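Local coordinates for prophenoloxidase b (Marsupenaeus japonicus, PDB 3WKY), which is the hemolymph precursor of a type 3 copper phenoloxidase, which once activated probably oxidises phenols, at residues A[224-238]-A[521-533]. Sequence-based numbering, arbitrary orientation.
With CUO (Cu2-o2 cluster), chain J.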
ATOM      1  N   TYR A 224       6.887  27.838  26.784  1.00 15.49           N
ATOM      2  CA  TYR A 224       6.395  29.175  26.491  1.00 15.77           C
ATOM      3  C   TYR A 224       7.129  29.831  25.335  1.00 15.53           C
ATOM      4  O   TYR A 224       6.503  30.425  24.464  1.00 15.65           O
ATOM      5  CB  TYR A 224       6.497  30.058  27.737  1.00 16.00           C
ATOM      6  CG  TYR A 224       5.787  31.384  27.590  1.00 15.05           C
ATOM      7  CD1 TYR A 224       4.423  31.436  27.313  1.00 17.07           C
ATOM      8  CD2 TYR A 224       6.476  32.585  27.747  1.00 17.92           C
ATOM      9  CE1 TYR A 224       3.749  32.665  27.202  1.00 18.21           C
ATOM     10  CE2 TYR A 224       5.810  33.820  27.630  1.00 16.60           C
ATOM     11  CZ  TYR A 224       4.457  33.846  27.361  1.00 19.67           C
ATOM     12  OH  TYR A 224       3.802  35.062  27.247  1.00 19.52           O
ATOM     13  N   MET A 225       8.456  29.735  25.318  1.00 14.84           N
ATOM     14  CA  MET A 225       9.190  30.366  24.240  1.00 16.47           C
ATOM     15  C   MET A 225       8.811  29.686  22.924  1.00 13.63           C
ATOM     16  O   MET A 225       8.557  30.355  21.920  1.00 15.25           O
ATOM     17  CB  MET A 225      10.706  30.312  24.480  1.00 13.62           C
ATOM     18  CG  MET A 225      11.521  30.977  23.351  1.00 16.55           C
ATOM     19  SD  MET A 225      11.705  29.939  21.852  1.00 18.50           S
ATOM     20  CE  MET A 225      13.317  29.229  22.128  1.00 18.32           C
ATOM     21  N   HIS A 226       8.795  28.356  22.915  1.00 15.99           N
ATOM     22  CA  HIS A 226       8.486  27.654  21.674  1.00 16.29           C
ATOM     23  C   HIS A 226       7.057  27.837  21.209  1.00 16.81           C
ATOM     24  O   HIS A 226       6.791  27.860  20.004  1.00 15.41           O
ATOM     25  CB  HIS A 226       8.893  26.179  21.756  1.00 13.74           C
ATOM     26  CG  HIS A 226      10.365  26.003  21.845  1.00 15.16           C
ATOM     27  ND1 HIS A 226      11.049  26.034  23.042  1.00 15.78           N
ATOM     28  CD2 HIS A 226      11.298  25.855  20.875  1.00 19.42           C
ATOM     29  CE1 HIS A 226      12.341  25.886  22.809  1.00 19.53           C
ATOM     30  NE2 HIS A 226      12.514  25.790  21.505  1.00 19.39           N
ATOM     31  N   HIS A 227       6.139  27.986  22.160  1.00 15.55           N
ATOM     32  CA  HIS A 227       4.757  28.291  21.824  1.00 14.19           C
ATOM     33  C   HIS A 227       4.692  29.607  21.070  1.00 17.26           C
ATOM     34  O   HIS A 227       4.001  29.737  20.066  1.00 13.68           O
ATOM     35  CB  HIS A 227       3.886  28.413  23.073  1.00 15.39           C
ATOM     36  CG  HIS A 227       2.547  29.003  22.778  1.00 17.37           C
ATOM     37  ND1 HIS A 227       1.578  28.311  22.081  1.00 19.80           N
ATOM     38  CD2 HIS A 227       2.044  30.239  23.003  1.00 20.37           C
ATOM     39  CE1 HIS A 227       0.520  29.089  21.919  1.00 22.86           C
ATOM     40  NE2 HIS A 227       0.775  30.262  22.468  1.00 20.32           N
ATOM     41  N   ASN A 228       5.416  30.597  21.571  1.00 15.97           N
ATOM     42  CA  ASN A 228       5.440  31.905  20.943  1.00 17.18           C
ATOM     43  C   ASN A 228       6.138  31.879  19.589  1.00 16.20           C
ATOM     44  O   ASN A 228       5.712  32.548  18.645  1.00 16.29           O
ATOM     45  CB  ASN A 228       6.097  32.912  21.897  1.00 16.03           C
ATOM     46  CG  ASN A 228       5.111  33.479  22.876  1.00 14.96           C
ATOM     47  OD1 ASN A 228       4.471  34.484  22.586  1.00 16.14           O
ATOM     48  ND2 ASN A 228       4.957  32.823  24.039  1.00 14.41           N
ATOM     49  N   LEU A 229       7.200  31.081  19.491  1.00 15.49           N
ATOM     50  CA  LEU A 229       7.910  30.890  18.235  1.00 15.96           C
ATOM     51  C   LEU A 229       7.000  30.265  17.155  1.00 17.28           C
ATOM     52  O   LEU A 229       6.947  30.746  16.019  1.00 14.16           O
ATOM     53  CB  LEU A 229       9.152  30.024  18.499  1.00 14.32           C
ATOM     54  CG  LEU A 229      10.072  29.600  17.356  1.00 13.39           C
ATOM     55  CD1 LEU A 229      10.482  30.795  16.500  1.00 14.41           C
ATOM     56  CD2 LEU A 229      11.290  28.937  17.976  1.00 15.42           C
ATOM     57  N   VAL A 230       6.290  29.199  17.513  1.00 14.12           N
ATOM     58  CA  VAL A 230       5.315  28.578  16.609  1.00 14.88           C
ATOM     59  C   VAL A 230       4.153  29.516  16.247  1.00 18.78           C
ATOM     60  O   VAL A 230       3.758  29.614  15.079  1.00 13.25           O
ATOM     61  CB  VAL A 230       4.761  27.271  17.220  1.00 15.76           C
ATOM     62  CG1 VAL A 230       3.609  26.718  16.353  1.00 16.43           C
ATOM     63  CG2 VAL A 230       5.893  26.230  17.345  1.00 15.16           C
ATOM     64  N   ALA A 231       3.608  30.213  17.241  1.00 15.59           N
ATOM     65  CA  ALA A 231       2.489  31.126  16.986  1.00 13.64           C
ATOM     66  C   ALA A 231       2.888  32.214  15.991  1.00 14.67           C
ATOM     67  O   ALA A 231       2.156  32.499  15.045  1.00 14.57           O
ATOM     68  CB  ALA A 231       1.996  31.751  18.287  1.00 15.16           C
ATOM     69  N   ARG A 232       4.054  32.819  16.200  1.00 13.84           N
ATOM     70  CA  ARG A 232       4.501  33.891  15.313  1.00 15.77           C
ATOM     71  C   ARG A 232       4.814  33.377  13.913  1.00 16.00           C
ATOM     72  O   ARG A 232       4.563  34.057  12.923  1.00 16.43           O
ATOM     73  CB  ARG A 232       5.682  34.661  15.926  1.00 13.68           C
ATOM     74  CG  ARG A 232       5.191  35.667  16.998  1.00 13.83           C
ATOM     75  CD  ARG A 232       6.326  36.227  17.830  1.00 13.58           C
ATOM     76  NE  ARG A 232       5.801  37.213  18.779  1.00 17.41           N
ATOM     77  CZ  ARG A 232       5.711  38.514  18.533  1.00 20.17           C
ATOM     78  NH1 ARG A 232       6.113  39.009  17.367  1.00 17.50           N
ATOM     79  NH2 ARG A 232       5.207  39.325  19.462  1.00 19.32           N
ATOM     80  N   TYR A 233       5.330  32.160  13.828  1.00 16.06           N
ATOM     81  CA  TYR A 233       5.549  31.547  12.533  1.00 13.31           C
ATOM     82  C   TYR A 233       4.238  31.434  11.777  1.00 13.07           C
ATOM     83  O   TYR A 233       4.165  31.769  10.590  1.00 16.18           O
ATOM     84  CB  TYR A 233       6.141  30.169  12.736  1.00 10.19           C
ATOM     85  CG  TYR A 233       6.465  29.395  11.475  1.00 12.80           C
ATOM     86  CD1 TYR A 233       7.399  29.872  10.552  1.00 14.46           C
ATOM     87  CD2 TYR A 233       5.873  28.155  11.239  1.00 14.73           C
ATOM     88  CE1 TYR A 233       7.735  29.123   9.408  1.00 16.23           C
ATOM     89  CE2 TYR A 233       6.194  27.405  10.098  1.00 12.70           C
ATOM     90  CZ  TYR A 233       7.127  27.896   9.195  1.00 16.75           C
ATOM     91  OH  TYR A 233       7.458  27.150   8.080  1.00 16.06           O
ATOM     92  N   ASN A 234       3.198  30.958  12.461  1.00 14.09           N
ATOM     93  CA  ASN A 234       1.896  30.859  11.819  1.00 15.56           C
ATOM     94  C   ASN A 234       1.337  32.205  11.378  1.00 14.69           C
ATOM     95  O   ASN A 234       0.642  32.286  10.374  1.00 16.60           O
ATOM     96  CB  ASN A 234       0.882  30.156  12.716  1.00 12.20           C
ATOM     97  CG  ASN A 234       0.923  28.647  12.568  1.00 14.59           C
ATOM     98  OD1 ASN A 234       1.330  28.116  11.518  1.00 16.52           O
ATOM     99  ND2 ASN A 234       0.478  27.939  13.612  1.00 15.83           N
ATOM    100  N   MET A 235       1.619  33.269  12.133  1.00 14.57           N
ATOM    101  CA  MET A 235       1.148  34.573  11.710  1.00 16.03           C
ATOM    102  C   MET A 235       1.859  35.000  10.441  1.00 15.87           C
ATOM    103  O   MET A 235       1.276  35.648   9.569  1.00 17.56           O
ATOM    104  CB  MET A 235       1.344  35.606  12.825  1.00 19.29           C
ATOM    105  CG  MET A 235       0.651  35.193  14.091  1.00 16.12           C
ATOM    106  SD  MET A 235       0.677  36.468  15.371  1.00 17.98           S
ATOM    107  CE  MET A 235       0.371  35.390  16.755  1.00 17.30           C
ATOM    108  N   GLU A 236       3.122  34.612  10.327  1.00 16.95           N
ATOM    109  CA  GLU A 236       3.869  34.893   9.125  1.00 14.05           C
ATOM    110  C   GLU A 236       3.288  34.065   7.957  1.00 15.99           C
ATOM    111  O   GLU A 236       3.144  34.573   6.830  1.00 16.04           O
ATOM    112  CB  GLU A 236       5.351  34.574   9.376  1.00 20.15           C
ATOM    113  CG  GLU A 236       6.331  35.395   8.590  1.00 25.83           C
ATOM    114  CD  GLU A 236       6.440  36.857   9.032  1.00 19.14           C
ATOM    115  OE1 GLU A 236       5.813  37.297  10.038  1.00 20.66           O
ATOM    116  OE2 GLU A 236       7.173  37.578   8.331  1.00 22.97           O
ATOM    117  N   ARG A 237       2.939  32.803   8.220  1.00 17.30           N
ATOM    118  CA  ARG A 237       2.355  31.956   7.168  1.00 14.66           C
ATOM    119  C   ARG A 237       1.023  32.538   6.666  1.00 15.91           C
ATOM    120  O   ARG A 237       0.793  32.646   5.459  1.00 17.40           O
ATOM    121  CB  ARG A 237       2.174  30.514   7.657  1.00 16.70           C
ATOM    122  CG  ARG A 237       3.511  29.812   7.999  1.00 14.53           C
ATOM    123  CD  ARG A 237       3.295  28.387   8.532  1.00 15.56           C
ATOM    124  NE  ARG A 237       2.807  27.489   7.481  1.00 15.48           N
ATOM    125  CZ  ARG A 237       3.590  26.844   6.616  1.00 16.45           C
ATOM    126  NH1 ARG A 237       4.911  26.995   6.648  1.00 14.36           N
ATOM    127  NH2 ARG A 237       3.049  26.059   5.691  1.00 16.73           N
ATOM    128  N   LEU A 238       0.152  32.914   7.593  1.00 15.16           N
ATOM    129  CA  LEU A 238      -1.119  33.539   7.208  1.00 19.18           C
ATOM    130  C   LEU A 238      -0.881  34.811   6.384  1.00 20.71           C
ATOM    131  O   LEU A 238      -1.606  35.074   5.414  1.00 19.80           O
ATOM    132  CB  LEU A 238      -2.000  33.828   8.438  1.00 18.40           C
ATOM    133  CG  LEU A 238      -2.552  32.582   9.151  1.00 21.89           C
ATOM    134  CD1 LEU A 238      -3.169  32.936  10.505  1.00 17.82           C
ATOM    135  CD2 LEU A 238      -3.583  31.857   8.282  1.00 20.52           C
ATOM    136  N   ALA A 521     -11.416  29.083  21.596  1.00 19.43           N
ATOM    137  CA  ALA A 521     -10.634  27.843  21.621  1.00 19.55           C
ATOM    138  C   ALA A 521      -9.506  27.821  20.582  1.00 17.35           C
ATOM    139  O   ALA A 521      -8.392  27.362  20.871  1.00 18.10           O
ATOM    140  CB  ALA A 521     -11.553  26.631  21.446  1.00 20.35           C
ATOM    141  N   SER A 522      -9.793  28.300  19.379  1.00 16.85           N
ATOM    142  CA  SER A 522      -8.790  28.323  18.315  1.00 21.35           C
ATOM    143  C   SER A 522      -7.729  29.380  18.571  1.00 24.35           C
ATOM    144  O   SER A 522      -6.558  29.177  18.255  1.00 18.91           O
ATOM    145  CB  SER A 522      -9.448  28.574  16.955  1.00 20.05           C
ATOM    146  OG  SER A 522     -10.389  27.555  16.665  1.00 23.08           O
ATOM    147  N   LEU A 523      -8.138  30.513  19.144  1.00 16.61           N
ATOM    148  CA  LEU A 523      -7.195  31.592  19.411  1.00 17.08           C
ATOM    149  C   LEU A 523      -6.145  31.217  20.449  1.00 17.56           C
ATOM    150  O   LEU A 523      -5.049  31.773  20.445  1.00 17.11           O
ATOM    151  CB  LEU A 523      -7.945  32.869  19.844  1.00 15.44           C
ATOM    152  CG  LEU A 523      -8.725  33.569  18.732  1.00 14.85           C
ATOM    153  CD1 LEU A 523      -9.616  34.693  19.322  1.00 17.17           C
ATOM    154  CD2 LEU A 523      -7.772  34.156  17.718  1.00 18.80           C
ATOM    155  N   LEU A 524      -6.471  30.289  21.347  1.00 16.02           N
ATOM    156  CA  LEU A 524      -5.484  29.817  22.325  1.00 20.36           C
ATOM    157  C   LEU A 524      -4.187  29.344  21.668  1.00 20.10           C
ATOM    158  O   LEU A 524      -3.112  29.444  22.257  1.00 17.18           O
ATOM    159  CB  LEU A 524      -6.036  28.666  23.167  1.00 20.63           C
ATOM    160  CG  LEU A 524      -7.179  28.955  24.133  1.00 23.64           C
ATOM    161  CD1 LEU A 524      -7.574  27.677  24.862  1.00 18.25           C
ATOM    162  CD2 LEU A 524      -6.778  30.039  25.135  1.00 20.68           C
ATOM    163  N   ARG A 525      -4.278  28.837  20.445  1.00 15.61           N
ATOM    164  CA  ARG A 525      -3.086  28.278  19.808  1.00 15.87           C
ATOM    165  C   ARG A 525      -2.261  29.393  19.166  1.00 20.40           C
ATOM    166  O   ARG A 525      -1.155  29.141  18.676  1.00 19.70           O
ATOM    167  CB  ARG A 525      -3.461  27.239  18.744  1.00 18.40           C
ATOM    168  CG  ARG A 525      -4.490  26.186  19.200  1.00 17.17           C
ATOM    169  CD  ARG A 525      -4.065  25.440  20.483  1.00 16.07           C
ATOM    170  NE  ARG A 525      -2.674  24.977  20.455  1.00 16.62           N
ATOM    171  CZ  ARG A 525      -2.264  23.860  19.848  1.00 20.06           C
ATOM    172  NH1 ARG A 525      -3.134  23.105  19.183  1.00 16.68           N
ATOM    173  NH2 ARG A 525      -0.981  23.511  19.889  1.00 16.44           N
ATOM    174  N   TYR A 526      -2.808  30.612  19.159  1.00 14.90           N
ATOM    175  CA  TYR A 526      -2.179  31.747  18.470  1.00 18.46           C
ATOM    176  C   TYR A 526      -1.609  32.862  19.360  1.00 19.36           C
ATOM    177  O   TYR A 526      -0.697  33.550  18.933  1.00 18.75           O
ATOM    178  CB  TYR A 526      -3.145  32.394  17.462  1.00 17.19           C
ATOM    179  CG  TYR A 526      -3.223  31.694  16.114  1.00 20.19           C
ATOM    180  CD1 TYR A 526      -2.373  32.049  15.077  1.00 19.66           C
ATOM    181  CD2 TYR A 526      -4.157  30.688  15.879  1.00 19.07           C
ATOM    182  CE1 TYR A 526      -2.441  31.411  13.834  1.00 18.94           C
ATOM    183  CE2 TYR A 526      -4.231  30.044  14.643  1.00 22.53           C
ATOM    184  CZ  TYR A 526      -3.382  30.419  13.629  1.00 25.22           C
ATOM    185  OH  TYR A 526      -3.454  29.793  12.401  1.00 24.77           O
ATOM    186  N   TRP A 527      -2.156  33.086  20.558  1.00 19.79           N
ATOM    187  CA  TRP A 527      -1.743  34.271  21.339  1.00 20.44           C
ATOM    188  C   TRP A 527      -0.231  34.350  21.537  1.00 19.10           C
ATOM    189  O   TRP A 527       0.381  33.384  21.991  1.00 17.83           O
ATOM    190  CB  TRP A 527      -2.417  34.300  22.710  1.00 19.60           C
ATOM    191  CG  TRP A 527      -3.894  34.462  22.626  1.00 21.15           C
ATOM    192  CD1 TRP A 527      -4.843  33.540  22.974  1.00 18.46           C
ATOM    193  CD2 TRP A 527      -4.603  35.618  22.157  1.00 18.22           C
ATOM    194  NE1 TRP A 527      -6.097  34.055  22.756  1.00 18.57           N
ATOM    195  CE2 TRP A 527      -5.980  35.326  22.254  1.00 15.43           C
ATOM    196  CE3 TRP A 527      -4.207  36.871  21.675  1.00 15.06           C
ATOM    197  CZ2 TRP A 527      -6.970  36.244  21.880  1.00 18.35           C
ATOM    198  CZ3 TRP A 527      -5.191  37.779  21.289  1.00 18.09           C
ATOM    199  CH2 TRP A 527      -6.558  37.457  21.392  1.00 17.72           C
ATOM    200  N   THR A 528       0.357  35.498  21.202  1.00 17.88           N
ATOM    201  CA  THR A 528       1.787  35.708  21.420  1.00 14.67           C
ATOM    202  C   THR A 528       2.015  36.976  22.231  1.00 16.67           C
ATOM    203  O   THR A 528       1.275  37.961  22.102  1.00 16.31           O
ATOM    204  CB  THR A 528       2.596  35.763  20.094  1.00 17.53           C
ATOM    205  OG1 THR A 528       4.003  35.815  20.389  1.00 18.12           O
ATOM    206  CG2 THR A 528       2.185  36.978  19.236  1.00 15.70           C
ATOM    207  N   GLU A 529       3.030  36.934  23.082  1.00 18.79           N
ATOM    208  CA  GLU A 529       3.315  38.064  23.963  1.00 18.31           C
ATOM    209  C   GLU A 529       3.753  39.295  23.179  1.00 18.11           C
ATOM    210  O   GLU A 529       4.635  39.227  22.326  1.00 16.42           O
ATOM    211  CB  GLU A 529       4.382  37.675  25.001  1.00 17.10           C
ATOM    212  CG  GLU A 529       4.700  38.787  26.024  1.00 18.52           C
ATOM    213  CD  GLU A 529       5.591  38.300  27.145  1.00 23.11           C
ATOM    214  OE1 GLU A 529       5.407  37.139  27.603  1.00 19.78           O
ATOM    215  OE2 GLU A 529       6.480  39.077  27.569  1.00 21.31           O
ATOM    216  N   VAL A 530       3.122  40.432  23.481  1.00 16.60           N
ATOM    217  CA  VAL A 530       3.499  41.722  22.918  1.00 19.57           C
ATOM    218  C   VAL A 530       4.287  42.477  23.989  1.00 19.16           C
ATOM    219  O   VAL A 530       5.361  43.027  23.716  1.00 22.64           O
ATOM    220  CB  VAL A 530       2.258  42.551  22.553  1.00 20.61           C
ATOM    221  CG1 VAL A 530       2.640  44.008  22.209  1.00 21.43           C
ATOM    222  CG2 VAL A 530       1.512  41.912  21.400  1.00 22.12           C
ATOM    223  N   ASP A 531       3.758  42.460  25.211  1.00 19.13           N
ATOM    224  CA  ASP A 531       4.350  43.206  26.323  1.00 20.64           C
ATOM    225  C   ASP A 531       3.674  42.799  27.624  1.00 16.17           C
ATOM    226  O   ASP A 531       2.443  42.867  27.747  1.00 19.56           O
ATOM    227  CB  ASP A 531       4.167  44.714  26.081  1.00 22.38           C
ATOM    228  CG  ASP A 531       5.245  45.570  26.756  1.00 25.32           C
ATOM    229  OD1 ASP A 531       6.189  45.021  27.363  1.00 20.88           O
ATOM    230  OD2 ASP A 531       5.150  46.815  26.648  1.00 29.80           O
ATOM    231  N   VAL A 532       4.474  42.356  28.589  1.00 17.51           N
ATOM    232  CA  VAL A 532       3.970  41.990  29.908  1.00 22.07           C
ATOM    233  C   VAL A 532       4.916  42.621  30.912  1.00 25.42           C
ATOM    234  O   VAL A 532       6.095  42.281  30.941  1.00 22.94           O
ATOM    235  CB  VAL A 532       3.944  40.450  30.108  1.00 25.66           C
ATOM    236  CG1 VAL A 532       3.690  40.096  31.575  1.00 23.91           C
ATOM    237  CG2 VAL A 532       2.898  39.807  29.201  1.00 21.84           C
ATOM    238  N   PHE A 533       4.419  43.561  31.719  1.00 20.32           N
ATOM    239  CA  PHE A 533       5.307  44.335  32.579  1.00 27.98           C
ATOM    240  C   PHE A 533       4.540  44.978  33.736  1.00 27.94           C
ATOM    241  O   PHE A 533       3.323  45.183  33.639  1.00 22.61           O
ATOM    242  CB  PHE A 533       5.974  45.436  31.749  1.00 25.43           C
ATOM    243  CG  PHE A 533       5.024  46.510  31.311  1.00 29.46           C
ATOM    244  CD1 PHE A 533       4.235  46.339  30.180  1.00 23.63           C
ATOM    245  CD2 PHE A 533       4.896  47.683  32.044  1.00 32.63           C
ATOM    246  CE1 PHE A 533       3.344  47.316  29.781  1.00 34.61           C
ATOM    247  CE2 PHE A 533       4.009  48.662  31.651  1.00 26.59           C
ATOM    248  CZ  PHE A 533       3.229  48.480  30.521  1.00 29.86           C
TER
HETATM  249 CU1  CUO J 708      14.373  25.068  20.620  1.00 26.47          CU
HETATM  250 CU2  CUO J 708      13.374  21.811  19.451  1.00 20.77          CU
HETATM  251  O1  CUO J 708      14.283  23.073  20.681  1.00 34.54           O
HETATM  252  O2  CUO J 708      14.815  23.420  19.149  1.00 28.87           O
HETATM  253  O   HOH W   1       1.792  33.184  24.452  1.00 22.49           O
HETATM  254  O   HOH W   2      -1.034  28.669  15.998  1.00 26.37           O
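Residues 224-238 of helix 218-239 lie against the loop after helix 520-523 and the first residues of strand 528-534, outermost in its sheet within the chain, the backbones closing to 4.9 Å between the CA atoms of A231 and Y526. N228 and R232, one turn apart, grip the strand start. N228 OD1 accepts from T528 OG1 at 2.6 Å and from E529 N, both in its carbonyl plane. Its ND2 lies over the face of the Y224 ring and donates almost straight (176°) to Y224 O. R232, extended from CG to NE, gives NE to T528 OG1 at 2.8 Å and NH2 to E529 O; T528 CG2 lies over one guanidinium face. With OG1 anti to its backbone N (chi1 -173°), T528 sets its hydroxyl between N228 and R232 and leaves CG2 against M235 CE. Y224 OH donates to the anti lone pair of E529 OE1 at 2.6 Å; OE2 is taken by S617 and S553. H227 NE2 bonds weakly to W527 O, its ND1 being engaged by D401. Farther along, L238 CD1 meets Y526 CE1 at 3.7 Å. A water over the Y526 ring links N234 ND2 to R525 O, while N234 OD1 accepts from V245 N. H226 ligates copper with H199 and H203. Between this copper-containing domain and the Ig-like domain, N228 and R232 satisfy buried polar atoms and fix the strand start on the helix.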